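Local coordinates for type IV pilus assembly protein PilF (Thermus thermophilus HB8, PDB 5OIU) that binds ATP and magnesium as a hexameric AAA+ motor ATPase thought to power the assembly of type IVa pili, at residues 173-178 against 214-219; 218-223 against 239-244; 15-20 against 88-93; 210-215 against 235-240. All blocks are in the same frame, centred on the assembly; numbering follows the deposited sequence.

How the contacts relate
Contacts 1, 2 and 4 belong to one mixed sheet of the P-loop ATPase core, and contact 3 packs helix 6-22 on a separate antiparallel sheet nearer the N-terminus. Contact 1 pairs strand 173-177 with 214-217, contact 4 pairs 214-217 with 238-243, and contact 2 lies where the chain leaves 214-217 and 238-243 comes to its end. Their centres are 9 to 14 Å apart, and Val-217 N lies 3.0 Å from Ile-240 O. Contact 3 closes first along the chain, with its centre about 29 Å from that of contact 1. Contact 2 approaches the nucleotide, whereas contact 4 faces a second subunit, so the same strands reach from the ATP site to a subunit boundary.

Contact 1. Residues 173-178 against 214-219; sequences TQTIED and IIMVGE
Strands 173-177 and 214-217 pair in parallel in the sheet of the P-loop ATPase core, their axes 4.6 Å apart and their directions only 10° from each other. Four backbone bonds join the segments, from Gln-174 N to Ile-214 O through to Gly-218 N on Ile-176 O. Thr-173, Thr-175, Ile-214 and Met-216 share one face, which helix 155-166 covers. There Thr-173 and Ile-214 run alongside each other, with OG1 of the threonine 3.8 Å from CD1 of the isoleucine. Met-216 sets its CB 3.7 Å from Thr-175 CG2, then bends at chi2 (-79°) and chi3 (-87°), which brings its CE against the chain of Glu-177. The methionine lies across the glutamate chain, the methyl 3.8 Å from Glu-177 CD. OE2 of that carboxylate has two partners: Thr-175 OG1 meets its anti lone pair, and Gln-189 NE2 of the next strand bonds the same oxygen. An alanine in place of Glu-177 is likely to leave Thr-175 OG1 and Gln-189 without their shared acceptor and to take away one side of the packing round the Met-216 methyl. On the other face, Ile-176 CG2 rests 4.3 Å from Val-217 CG2, and Gln-174 turns its amide along its own strand, NE2 reaching Thr-175 O at 3.0 Å, with that oxygen in the amide plane.

Contact 2. Residues 218-223 against 239-244; sequences GEIRDS and VIATLH
This is a loop-against-strand contact beside the nucleotide site: residues 218-223 leave strand 214-217 and lean on the C-terminal end of strand 238-243. A single backbone bond crosses it, from Ile-220 N to Thr-242 O at 2.9 Å and almost straight (177°). Ile-220 carries most of the apolar packing. Its CG1 branch, anti to the carbonyl carbon (chi1 -60°), sends CD1 to Ala-241 CB at 3.5 Å, while its CB meets Leu-243 CD1 at the same distance. The loop is the first connection of the beta-alpha-beta unit, from strand 214-217 to helix 223-235, and Asp-222 is the N-cap of that helix, its OD1 accepting Thr-225 N. Nearer the ATP, the Glu-219 chain runs athwart His-244, with carboxylate and ring planes 70° apart. Glu-219 CG lies at the ring edge, in its plane, and OE2 is 3.1 Å from His-244 CE1 without a hydrogen bond to the ring, its angle to ND1 being poor. OE1 instead forms a salt bridge with Arg-221 NH1 at 3.2 Å, approached from above the carboxylate plane, and Arg-221 also pairs with Asp-178. The His-244 side chain comes within about 4 Å of ATP and touches Lys-155 of the P-loop.

Contact 3. Residues 15-20 against 88-93; sequences VIREAF and GAIDVD
Phe-20 reaches from helix 6-22 across the start of strand 90-101, and its ring carries the larger part of this contact. With CG anti to the backbone N (chi1 -180°), the side chain is thrown out from the helix toward the strand. CB and CG both lie 3.8 Å from Ile-90 CG2. From there the ring divides its neighbours: CD2 meets Ile-90 CD1 at 3.6 Å, whereas CD1 meets Val-92 CB at 4.0 Å. Farther out, CE2 approaches Ala-89 O and CE1 comes 3.7 Å from Asp-91 O. CZ, at the tip, finds Asp-91 O nearest across the contact. Asp-91 N stands over one ring face, offset toward the rim, so the far half of the ring lies against strand backbone. Phe-20 points one way and Ile-90 and Val-92 the other, so they pass alongside it, and no hydrogen bond crosses between the segments. Ile-90 CD1 is shared, since it also touches Arg-17 CG at 3.5 Å, where the aliphatic part of the arginine crosses obliquely. One turn before Phe-20, Ile-16 CG2 completes the patch on Val-92 CG1. The helix and strand segments run almost perpendicular, at 89°, with their axes 9.0 Å apart. Around them Tyr-85 of strand 79-87 touches Ile-16, Ile-90 and Val-92, while Val-15 and Ala-19 turn to Ile-27 of strand 26-31, so helix 6-22 packs across several strands of the N-terminal antiparallel sheet.

Contact 4. Residues 210-215 against 235-240; sequences QDPDII and TGHLVI
The shortest polar bond here runs from Ile-215 N to Leu-238 O, 2.8 Å and nearly straight at 169°. Leu-238 N to Asp-213 O and Ile-240 N to Ile-215 O extend the parallel ladder on either side of it. Just before the strands pair, the His-237 ring turns one face to Pro-212. Its CG is anti to the carbonyl carbon (chi1 -62°), which brings the ring to the proline: Pro-212 CG sits over that face, 4.1 Å from the ring centroid, in a CH-pi contact. The CD2 corner of the same imidazole lies 3.1 Å from Pro-212 O. With an alanine in place of His-237 the ring is gone, and Pro-212 would probably lose its CH-pi partner, opening a gap beside it. Within the sheet, Ile-214 CG1 and Leu-238 CD2 approach to 4.4 Å on the face turned to helix 155-166, and Ile-215 packs against Val-239 on the other. Asp-211 and Asp-213 both form salt bridges with Arg-41 of the second subunit. Gly-236, in a Schellman motif, ends helix 223-235 and turns the chain into strand 238-243, closing the beta-alpha-beta unit of strand 214-217, helix 223-235 and strand 238-243 in the P-loop ATPase fold.

Contact 1. Residues 173-178 against 214-219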
loop_
_atom_site.group_PDB
_atom_site.type_symbol
_atom_site.label_atom_id
_atom_site.label_comp_id
_atom_site.label_asym_id
_atom_site.label_seq_id
_atom_site.Cartn_x
_atom_site.Cartn_y
_atom_site.Cartn_z
ATOM N N THR C 173 18.392 -34.199 11.106
ATOM C CA THR C 173 18.502 -33.226 10.030
ATOM C C THR C 173 17.809 -33.755 8.784
ATOM O O THR C 173 18.131 -34.848 8.310
ATOM C CB THR C 173 19.965 -32.941 9.726
ATOM O OG1 THR C 173 20.612 -32.544 10.943
ATOM C CG2 THR C 173 20.106 -31.850 8.635
ATOM N N GLN C 174 16.870 -32.974 8.254
ATOM C CA GLN C 174 16.048 -33.360 7.113
ATOM C C GLN C 174 15.999 -32.222 6.099
ATOM O O GLN C 174 15.649 -31.089 6.453
ATOM C CB GLN C 174 14.638 -33.723 7.579
ATOM C CG GLN C 174 13.699 -34.101 6.457
ATOM C CD GLN C 174 14.071 -35.422 5.828
ATOM O OE1 GLN C 174 13.985 -36.477 6.473
ATOM N NE2 GLN C 174 14.497 -35.379 4.564
ATOM N N THR C 175 16.335 -32.523 4.844
ATOM C CA THR C 175 16.334 -31.561 3.750
ATOM C C THR C 175 15.217 -31.880 2.757
ATOM O O THR C 175 14.735 -33.009 2.669
ATOM C CB THR C 175 17.676 -31.553 2.996
ATOM O OG1 THR C 175 17.759 -32.709 2.158
ATOM C CG2 THR C 175 18.849 -31.597 3.935
ATOM N N ILE C 176 14.802 -30.863 2.006
ATOM C CA ILE C 176 14.014 -31.035 0.791
ATOM C C ILE C 176 14.674 -30.197 -0.303
ATOM O O ILE C 176 14.956 -29.006 -0.106
ATOM C CB ILE C 176 12.529 -30.655 0.996
ATOM C CG1 ILE C 176 11.721 -30.916 -0.278
ATOM C CG2 ILE C 176 12.374 -29.229 1.497
ATOM C CD1 ILE C 176 11.722 -32.352 -0.693
ATOM N N GLU C 177 14.960 -30.824 -1.438
ATOM C CA GLU C 177 15.904 -30.261 -2.399
ATOM C C GLU C 177 15.421 -30.497 -3.821
ATOM O O GLU C 177 14.770 -31.502 -4.116
ATOM C CB GLU C 177 17.313 -30.854 -2.216
ATOM C CG GLU C 177 17.861 -30.730 -0.806
ATOM C CD GLU C 177 19.306 -31.158 -0.701
ATOM O OE1 GLU C 177 20.113 -30.751 -1.572
ATOM O OE2 GLU C 177 19.633 -31.917 0.242
ATOM N N ASP C 178 15.727 -29.545 -4.697
ATOM C CA ASP C 178 15.393 -29.663 -6.115
ATOM C C ASP C 178 16.570 -29.214 -6.957
ATOM O O ASP C 178 16.678 -28.036 -7.318
ATOM C CB ASP C 178 14.158 -28.844 -6.480
ATOM C CG ASP C 178 13.817 -28.943 -7.956
ATOM O OD1 ASP C 178 14.287 -29.895 -8.617
ATOM O OD2 ASP C 178 13.084 -28.069 -8.459
ATOM N N ILE C 214 16.650 -30.042 12.636
ATOM C CA ILE C 214 17.130 -29.128 11.618
ATOM C C ILE C 214 16.417 -29.465 10.321
ATOM O O ILE C 214 16.435 -30.622 9.881
ATOM C CB ILE C 214 18.652 -29.235 11.444
ATOM C CG1 ILE C 214 19.371 -28.790 12.723
ATOM C CG2 ILE C 214 19.095 -28.447 10.210
ATOM C CD1 ILE C 214 20.847 -29.194 12.766
ATOM N N ILE C 215 15.784 -28.465 9.722
ATOM C CA ILE C 215 15.134 -28.615 8.435
ATOM C C ILE C 215 15.856 -27.733 7.433
ATOM O O ILE C 215 16.142 -26.561 7.717
ATOM C CB ILE C 215 13.644 -28.250 8.510
ATOM C CG1 ILE C 215 12.898 -29.320 9.312
ATOM C CG2 ILE C 215 13.073 -28.121 7.110
ATOM C CD1 ILE C 215 11.532 -28.911 9.785
ATOM N N MET C 216 16.139 -28.282 6.259
ATOM C CA MET C 216 16.733 -27.516 5.173
ATOM C C MET C 216 15.770 -27.496 3.997
ATOM O O MET C 216 15.441 -28.550 3.441
ATOM C CB MET C 216 18.077 -28.100 4.746
ATOM C CG MET C 216 18.967 -27.077 4.024
ATOM S SD MET C 216 18.554 -26.792 2.279
ATOM C CE MET C 216 19.522 -28.083 1.492
ATOM N N VAL C 217 15.333 -26.304 3.618
ATOM C CA VAL C 217 14.467 -26.117 2.464
ATOM C C VAL C 217 15.345 -25.606 1.319
ATOM O O VAL C 217 15.905 -24.507 1.396
ATOM C CB VAL C 217 13.323 -25.156 2.792
ATOM C CG1 VAL C 217 12.471 -24.922 1.572
ATOM C CG2 VAL C 217 12.481 -25.716 3.922
ATOM N N GLY C 218 15.488 -26.412 0.257
ATOM C CA GLY C 218 16.436 -26.077 -0.796
ATOM C C GLY C 218 16.089 -24.797 -1.527
ATOM O O GLY C 218 16.983 -24.080 -2.002
ATOM N N GLU C 219 14.795 -24.491 -1.622
ATOM C CA GLU C 219 14.330 -23.281 -2.286
ATOM C C GLU C 219 12.950 -22.933 -1.752
ATOM O O GLU C 219 12.035 -23.764 -1.805
ATOM C CB GLU C 219 14.291 -23.479 -3.804
ATOM C CG GLU C 219 14.836 -22.323 -4.592
ATOM C CD GLU C 219 14.225 -22.214 -5.983
ATOM O OE1 GLU C 219 14.125 -23.256 -6.681
ATOM O OE2 GLU C 219 13.841 -21.080 -6.372
#

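Contact 2. Residues 218-223 against 239-244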
loop_
_atom_site.group_PDB
_atom_site.type_symbol
_atom_site.label_atom_id
_atom_site.label_comp_id
_atom_site.label_asym_id
_atom_site.label_seq_id
_atom_site.Cartn_x
_atom_site.Cartn_y
_atom_site.Cartn_z
ATOM N N GLY C 218 15.488 -26.412 0.257
ATOM C CA GLY C 218 16.436 -26.077 -0.796
ATOM C C GLY C 218 16.089 -24.797 -1.527
ATOM O O GLY C 218 16.983 -24.080 -2.002
ATOM N N GLU C 219 14.795 -24.491 -1.622
ATOM C CA GLU C 219 14.330 -23.281 -2.286
ATOM C C GLU C 219 12.950 -22.933 -1.752
ATOM O O GLU C 219 12.035 -23.764 -1.805
ATOM C CB GLU C 219 14.291 -23.479 -3.804
ATOM C CG GLU C 219 14.836 -22.323 -4.592
ATOM C CD GLU C 219 14.225 -22.214 -5.983
ATOM O OE1 GLU C 219 14.125 -23.256 -6.681
ATOM O OE2 GLU C 219 13.841 -21.080 -6.372
ATOM N N ILE C 220 12.815 -21.717 -1.226
ATOM C CA ILE C 220 11.524 -21.136 -0.893
ATOM C C ILE C 220 11.061 -20.384 -2.134
ATOM O O ILE C 220 11.480 -19.253 -2.377
ATOM C CB ILE C 220 11.603 -20.201 0.315
ATOM C CG1 ILE C 220 12.097 -20.946 1.560
ATOM C CG2 ILE C 220 10.225 -19.548 0.562
ATOM C CD1 ILE C 220 11.912 -20.168 2.858
ATOM N N ARG C 221 10.188 -21.007 -2.920
ATOM C CA ARG C 221 9.732 -20.390 -4.155
ATOM C C ARG C 221 8.219 -20.419 -4.321
ATOM O O ARG C 221 7.728 -20.207 -5.429
ATOM C CB ARG C 221 10.394 -21.059 -5.365
ATOM C CG ARG C 221 10.242 -22.550 -5.398
ATOM C CD ARG C 221 10.373 -23.079 -6.810
ATOM N NE ARG C 221 9.847 -24.441 -6.946
ATOM C CZ ARG C 221 10.567 -25.474 -7.380
ATOM N NH1 ARG C 221 11.848 -25.296 -7.721
ATOM N NH2 ARG C 221 10.008 -26.679 -7.478
ATOM N N ASP C 222 7.459 -20.689 -3.273
ATOM C CA ASP C 222 6.027 -20.488 -3.367
ATOM C C ASP C 222 5.534 -20.055 -1.999
ATOM O O ASP C 222 6.279 -20.092 -1.015
ATOM C CB ASP C 222 5.301 -21.732 -3.912
ATOM C CG ASP C 222 5.489 -22.963 -3.052
ATOM O OD1 ASP C 222 5.198 -22.927 -1.831
ATOM O OD2 ASP C 222 5.900 -23.994 -3.627
ATOM N N SER C 223 4.301 -19.602 -1.947
ATOM C CA SER C 223 3.732 -19.116 -0.728
ATOM C C SER C 223 3.534 -20.178 0.349
ATOM O O SER C 223 3.994 -20.006 1.414
ATOM C CB SER C 223 2.477 -18.308 -1.018
ATOM O OG SER C 223 2.802 -17.148 -1.745
ATOM N N VAL C 239 15.439 -23.894 10.909
ATOM C CA VAL C 239 15.187 -23.963 9.472
ATOM C C VAL C 239 16.253 -23.164 8.745
ATOM O O VAL C 239 16.472 -21.988 9.050
ATOM C CB VAL C 239 13.795 -23.420 9.120
ATOM C CG1 VAL C 239 13.567 -23.485 7.609
ATOM C CG2 VAL C 239 12.727 -24.182 9.887
ATOM N N ILE C 240 16.904 -23.792 7.779
ATOM C CA ILE C 240 17.860 -23.114 6.910
ATOM C C ILE C 240 17.305 -23.198 5.498
ATOM O O ILE C 240 17.008 -24.299 5.010
ATOM C CB ILE C 240 19.264 -23.734 7.013
ATOM C CG1 ILE C 240 19.836 -23.412 8.401
ATOM C CG2 ILE C 240 20.163 -23.223 5.895
ATOM C CD1 ILE C 240 20.805 -24.369 8.887
ATOM N N ALA C 241 17.137 -22.042 4.850
ATOM C CA ALA C 241 16.375 -21.996 3.611
ATOM C C ALA C 241 16.984 -20.995 2.652
ATOM O O ALA C 241 17.561 -19.982 3.061
ATOM C CB ALA C 241 14.906 -21.652 3.857
ATOM N N THR C 242 16.847 -21.309 1.364
ATOM C CA THR C 242 17.441 -20.541 0.279
ATOM C C THR C 242 16.356 -19.701 -0.384
ATOM O O THR C 242 15.261 -20.197 -0.653
ATOM C CB THR C 242 18.113 -21.475 -0.733
ATOM O OG1 THR C 242 19.369 -21.902 -0.211
ATOM C CG2 THR C 242 18.364 -20.790 -2.044
ATOM N N LEU C 243 16.652 -18.425 -0.600
ATOM C CA LEU C 243 15.731 -17.486 -1.223
ATOM C C LEU C 243 16.479 -16.703 -2.291
ATOM O O LEU C 243 17.680 -16.457 -2.177
ATOM C CB LEU C 243 15.153 -16.537 -0.198
ATOM C CG LEU C 243 13.804 -15.898 -0.451
ATOM C CD1 LEU C 243 12.725 -16.954 -0.487
ATOM C CD2 LEU C 243 13.521 -14.881 0.651
ATOM N N HIS C 244 15.769 -16.331 -3.343
ATOM C CA HIS C 244 16.350 -15.568 -4.446
ATOM C C HIS C 244 15.953 -14.102 -4.297
ATOM O O HIS C 244 14.811 -13.720 -4.575
ATOM C CB HIS C 244 15.916 -16.148 -5.780
ATOM C CG HIS C 244 16.428 -17.534 -6.007
ATOM N ND1 HIS C 244 15.925 -18.634 -5.341
ATOM C CD2 HIS C 244 17.421 -17.998 -6.810
ATOM C CE1 HIS C 244 16.574 -19.717 -5.734
ATOM N NE2 HIS C 244 17.484 -19.360 -6.627
#

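Contact 3. Residues 15-20 against 88-93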
loop_
_atom_site.group_PDB
_atom_site.type_symbol
_atom_site.label_atom_id
_atom_site.label_comp_id
_atom_site.label_asym_id
_atom_site.label_seq_id
_atom_site.Cartn_x
_atom_site.Cartn_y
_atom_site.Cartn_z
ATOM N N VAL C 15 28.801 -32.994 -28.273
ATOM C CA VAL C 15 29.520 -31.740 -28.086
ATOM C C VAL C 15 29.848 -31.569 -26.616
ATOM O O VAL C 15 30.926 -31.066 -26.266
ATOM C CB VAL C 15 28.739 -30.532 -28.678
ATOM C CG1 VAL C 15 27.538 -30.158 -27.870
ATOM C CG2 VAL C 15 29.645 -29.316 -28.809
ATOM N N ILE C 16 28.978 -32.054 -25.732
ATOM C CA ILE C 16 29.292 -32.010 -24.310
ATOM C C ILE C 16 30.448 -32.957 -23.991
ATOM O O ILE C 16 31.398 -32.573 -23.294
ATOM C CB ILE C 16 28.035 -32.300 -23.463
ATOM C CG1 ILE C 16 26.882 -31.394 -23.918
ATOM C CG2 ILE C 16 28.335 -32.117 -21.948
ATOM C CD1 ILE C 16 25.717 -31.278 -22.938
ATOM N N ARG C 17 30.417 -34.151 -24.525
ATOM C CA ARG C 17 31.534 -35.032 -24.341
ATOM C C ARG C 17 32.795 -34.363 -24.816
ATOM O O ARG C 17 33.752 -34.350 -24.123
ATOM C CB ARG C 17 31.325 -36.373 -25.021
ATOM C CG ARG C 17 32.439 -37.358 -24.747
ATOM C CD ARG C 17 32.170 -38.741 -25.269
ATOM N NE ARG C 17 32.034 -38.745 -26.720
ATOM C CZ ARG C 17 30.903 -38.931 -27.406
ATOM N NH1 ARG C 17 29.747 -39.137 -26.802
ATOM N NH2 ARG C 17 30.943 -38.903 -28.720
ATOM N N GLU C 18 32.778 -33.789 -25.999
ATOM C CA GLU C 18 33.982 -33.182 -26.558
ATOM C C GLU C 18 34.439 -31.962 -25.753
ATOM O O GLU C 18 35.634 -31.824 -25.450
ATOM C CB GLU C 18 33.757 -32.797 -28.021
ATOM C CG GLU C 18 34.102 -33.891 -29.020
ATOM C CD GLU C 18 35.554 -34.309 -28.978
ATOM O OE1 GLU C 18 36.378 -33.567 -28.381
ATOM O OE2 GLU C 18 35.877 -35.379 -29.561
ATOM N N ALA C 19 33.512 -31.053 -25.420
ATOM C CA ALA C 19 33.855 -29.914 -24.565
ATOM C C ALA C 19 34.528 -30.370 -23.272
ATOM O O ALA C 19 35.582 -29.845 -22.888
ATOM C CB ALA C 19 32.606 -29.083 -24.248
ATOM N N PHE C 20 33.937 -31.362 -22.593
ATOM C CA PHE C 20 34.508 -31.848 -21.339
ATOM C C PHE C 20 35.937 -32.361 -21.529
ATOM O O PHE C 20 36.847 -31.974 -20.788
ATOM C CB PHE C 20 33.619 -32.940 -20.743
ATOM C CG PHE C 20 34.131 -33.487 -19.444
ATOM C CD1 PHE C 20 34.069 -32.725 -18.284
ATOM C CD2 PHE C 20 34.689 -34.764 -19.382
ATOM C CE1 PHE C 20 34.543 -33.221 -17.080
ATOM C CE2 PHE C 20 35.159 -35.280 -18.169
ATOM C CZ PHE C 20 35.093 -34.504 -17.021
ATOM N N GLY C 88 28.439 -41.813 -17.957
ATOM C CA GLY C 88 29.654 -42.592 -17.768
ATOM C C GLY C 88 30.692 -41.817 -16.973
ATOM O O GLY C 88 30.455 -41.411 -15.827
ATOM N N ALA C 89 31.856 -41.599 -17.589
ATOM C CA ALA C 89 32.945 -40.826 -16.999
ATOM C C ALA C 89 32.808 -39.327 -17.219
ATOM O O ALA C 89 33.570 -38.558 -16.622
ATOM C CB ALA C 89 34.288 -41.275 -17.573
ATOM N N ILE C 90 31.881 -38.903 -18.074
ATOM C CA ILE C 90 31.671 -37.494 -18.377
ATOM C C ILE C 90 30.690 -36.967 -17.329
ATOM O O ILE C 90 29.484 -37.220 -17.392
ATOM C CB ILE C 90 31.156 -37.299 -19.807
ATOM C CG1 ILE C 90 31.960 -38.156 -20.797
ATOM C CG2 ILE C 90 31.231 -35.842 -20.216
ATOM C CD1 ILE C 90 33.233 -37.500 -21.303
ATOM N N ASP C 91 31.218 -36.235 -16.354
ATOM C CA ASP C 91 30.435 -35.687 -15.257
ATOM C C ASP C 91 30.670 -34.186 -15.161
ATOM O O ASP C 91 31.738 -33.748 -14.721
ATOM C CB ASP C 91 30.811 -36.367 -13.949
ATOM C CG ASP C 91 29.639 -36.496 -13.020
ATOM O OD1 ASP C 91 28.852 -37.453 -13.205
ATOM O OD2 ASP C 91 29.497 -35.626 -12.126
ATOM N N VAL C 92 29.673 -33.390 -15.532
ATOM C CA VAL C 92 29.874 -31.947 -15.525
ATOM C C VAL C 92 28.533 -31.250 -15.360
ATOM O O VAL C 92 27.519 -31.689 -15.904
ATOM C CB VAL C 92 30.604 -31.492 -16.810
ATOM C CG1 VAL C 92 29.955 -32.120 -18.048
ATOM C CG2 VAL C 92 30.626 -29.981 -16.916
ATOM N N ASP C 93 28.546 -30.153 -14.601
ATOM C CA ASP C 93 27.412 -29.245 -14.468
ATOM C C ASP C 93 27.547 -28.087 -15.446
ATOM O O ASP C 93 28.574 -27.395 -15.468
ATOM C CB ASP C 93 27.325 -28.684 -13.054
ATOM C CG ASP C 93 26.336 -29.430 -12.197
ATOM O OD1 ASP C 93 25.880 -30.534 -12.617
ATOM O OD2 ASP C 93 26.024 -28.902 -11.099
#

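Contact 4. Residues 210-215 against 235-240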
loop_
_atom_site.group_PDB
_atom_site.type_symbol
_atom_site.label_atom_id
_atom_site.label_comp_id
_atom_site.label_asym_id
_atom_site.label_seq_id
_atom_site.Cartn_x
_atom_site.Cartn_y
_atom_site.Cartn_z
ATOM N N GLN C 210 7.941 -36.008 11.422
ATOM C CA GLN C 210 9.172 -36.774 11.308
ATOM C C GLN C 210 10.174 -36.429 12.389
ATOM O O GLN C 210 11.361 -36.755 12.251
ATOM C CB GLN C 210 9.788 -36.559 9.923
ATOM C CG GLN C 210 9.142 -37.407 8.837
ATOM C CD GLN C 210 9.849 -38.755 8.658
ATOM O OE1 GLN C 210 11.072 -38.833 8.745
ATOM N NE2 GLN C 210 9.082 -39.812 8.406
ATOM N N ASP C 211 9.707 -35.764 13.453
ATOM C CA ASP C 211 10.473 -35.349 14.629
ATOM C C ASP C 211 11.850 -34.839 14.205
ATOM O O ASP C 211 12.892 -35.417 14.590
ATOM C CB ASP C 211 10.564 -36.489 15.640
ATOM C CG ASP C 211 11.378 -36.169 16.919
ATOM O OD1 ASP C 211 10.981 -35.187 17.576
ATOM O OD2 ASP C 211 12.221 -37.019 17.361
ATOM N N PRO C 212 11.912 -33.746 13.448
ATOM C CA PRO C 212 13.191 -33.161 13.071
ATOM C C PRO C 212 13.695 -32.150 14.102
ATOM O O PRO C 212 12.957 -31.633 14.944
ATOM C CB PRO C 212 12.832 -32.456 11.744
ATOM C CG PRO C 212 11.464 -31.841 12.009
ATOM C CD PRO C 212 10.785 -32.874 12.993
ATOM N N ASP C 213 14.986 -31.855 14.009
ATOM C CA ASP C 213 15.601 -30.740 14.707
ATOM C C ASP C 213 16.024 -29.652 13.740
ATOM O O ASP C 213 15.772 -28.467 13.973
ATOM C CB ASP C 213 16.829 -31.211 15.511
ATOM C CG ASP C 213 16.459 -32.239 16.586
ATOM O OD1 ASP C 213 15.881 -31.833 17.621
ATOM O OD2 ASP C 213 16.724 -33.440 16.374
ATOM N N ILE C 214 16.650 -30.042 12.636
ATOM C CA ILE C 214 17.130 -29.128 11.618
ATOM C C ILE C 214 16.417 -29.465 10.321
ATOM O O ILE C 214 16.435 -30.622 9.881
ATOM C CB ILE C 214 18.652 -29.235 11.444
ATOM C CG1 ILE C 214 19.371 -28.790 12.723
ATOM C CG2 ILE C 214 19.095 -28.447 10.210
ATOM C CD1 ILE C 214 20.847 -29.194 12.766
ATOM N N ILE C 215 15.784 -28.465 9.722
ATOM C CA ILE C 215 15.134 -28.615 8.435
ATOM C C ILE C 215 15.856 -27.733 7.433
ATOM O O ILE C 215 16.142 -26.561 7.717
ATOM C CB ILE C 215 13.644 -28.250 8.510
ATOM C CG1 ILE C 215 12.898 -29.320 9.312
ATOM C CG2 ILE C 215 13.073 -28.121 7.110
ATOM C CD1 ILE C 215 11.532 -28.911 9.785
ATOM N N THR C 235 7.431 -22.924 15.787
ATOM C CA THR C 235 7.154 -23.962 16.771
ATOM C C THR C 235 8.416 -24.501 17.441
ATOM O O THR C 235 8.299 -25.212 18.448
ATOM C CB THR C 235 6.370 -25.102 16.124
ATOM O OG1 THR C 235 7.188 -25.747 15.146
ATOM C CG2 THR C 235 5.147 -24.554 15.429
ATOM N N GLY C 236 9.608 -24.194 16.924
ATOM C CA GLY C 236 10.808 -24.524 17.664
ATOM C C GLY C 236 11.847 -25.345 16.929
ATOM O O GLY C 236 12.728 -25.924 17.563
ATOM N N HIS C 237 11.776 -25.394 15.607
ATOM C CA HIS C 237 12.775 -26.059 14.791
ATOM C C HIS C 237 13.763 -25.043 14.223
ATOM O O HIS C 237 13.464 -23.851 14.102
ATOM C CB HIS C 237 12.095 -26.821 13.658
ATOM C CG HIS C 237 11.175 -27.898 14.127
ATOM N ND1 HIS C 237 9.860 -27.984 13.723
ATOM C CD2 HIS C 237 11.381 -28.946 14.961
ATOM C CE1 HIS C 237 9.290 -29.032 14.291
ATOM N NE2 HIS C 237 10.194 -29.637 15.043
ATOM N N LEU C 238 14.952 -25.521 13.874
ATOM C CA LEU C 238 15.919 -24.698 13.159
ATOM C C LEU C 238 15.773 -24.949 11.654
ATOM O O LEU C 238 15.947 -26.081 11.182
ATOM C CB LEU C 238 17.347 -24.975 13.627
ATOM C CG LEU C 238 18.365 -24.125 12.845
ATOM C CD1 LEU C 238 18.096 -22.655 13.087
ATOM C CD2 LEU C 238 19.799 -24.464 13.201
ATOM N N VAL C 239 15.439 -23.894 10.909
ATOM C CA VAL C 239 15.187 -23.963 9.472
ATOM C C VAL C 239 16.253 -23.164 8.745
ATOM O O VAL C 239 16.472 -21.988 9.050
ATOM C CB VAL C 239 13.795 -23.420 9.120
ATOM C CG1 VAL C 239 13.567 -23.485 7.609
ATOM C CG2 VAL C 239 12.727 -24.182 9.887
ATOM N N ILE C 240 16.904 -23.792 7.779
ATOM C CA ILE C 240 17.860 -23.114 6.910
ATOM C C ILE C 240 17.305 -23.198 5.498
ATOM O O ILE C 240 17.008 -24.299 5.010
ATOM C CB ILE C 240 19.264 -23.734 7.013
ATOM C CG1 ILE C 240 19.836 -23.412 8.401
ATOM C CG2 ILE C 240 20.163 -23.223 5.895
ATOM C CD1 ILE C 240 20.805 -24.369 8.887
#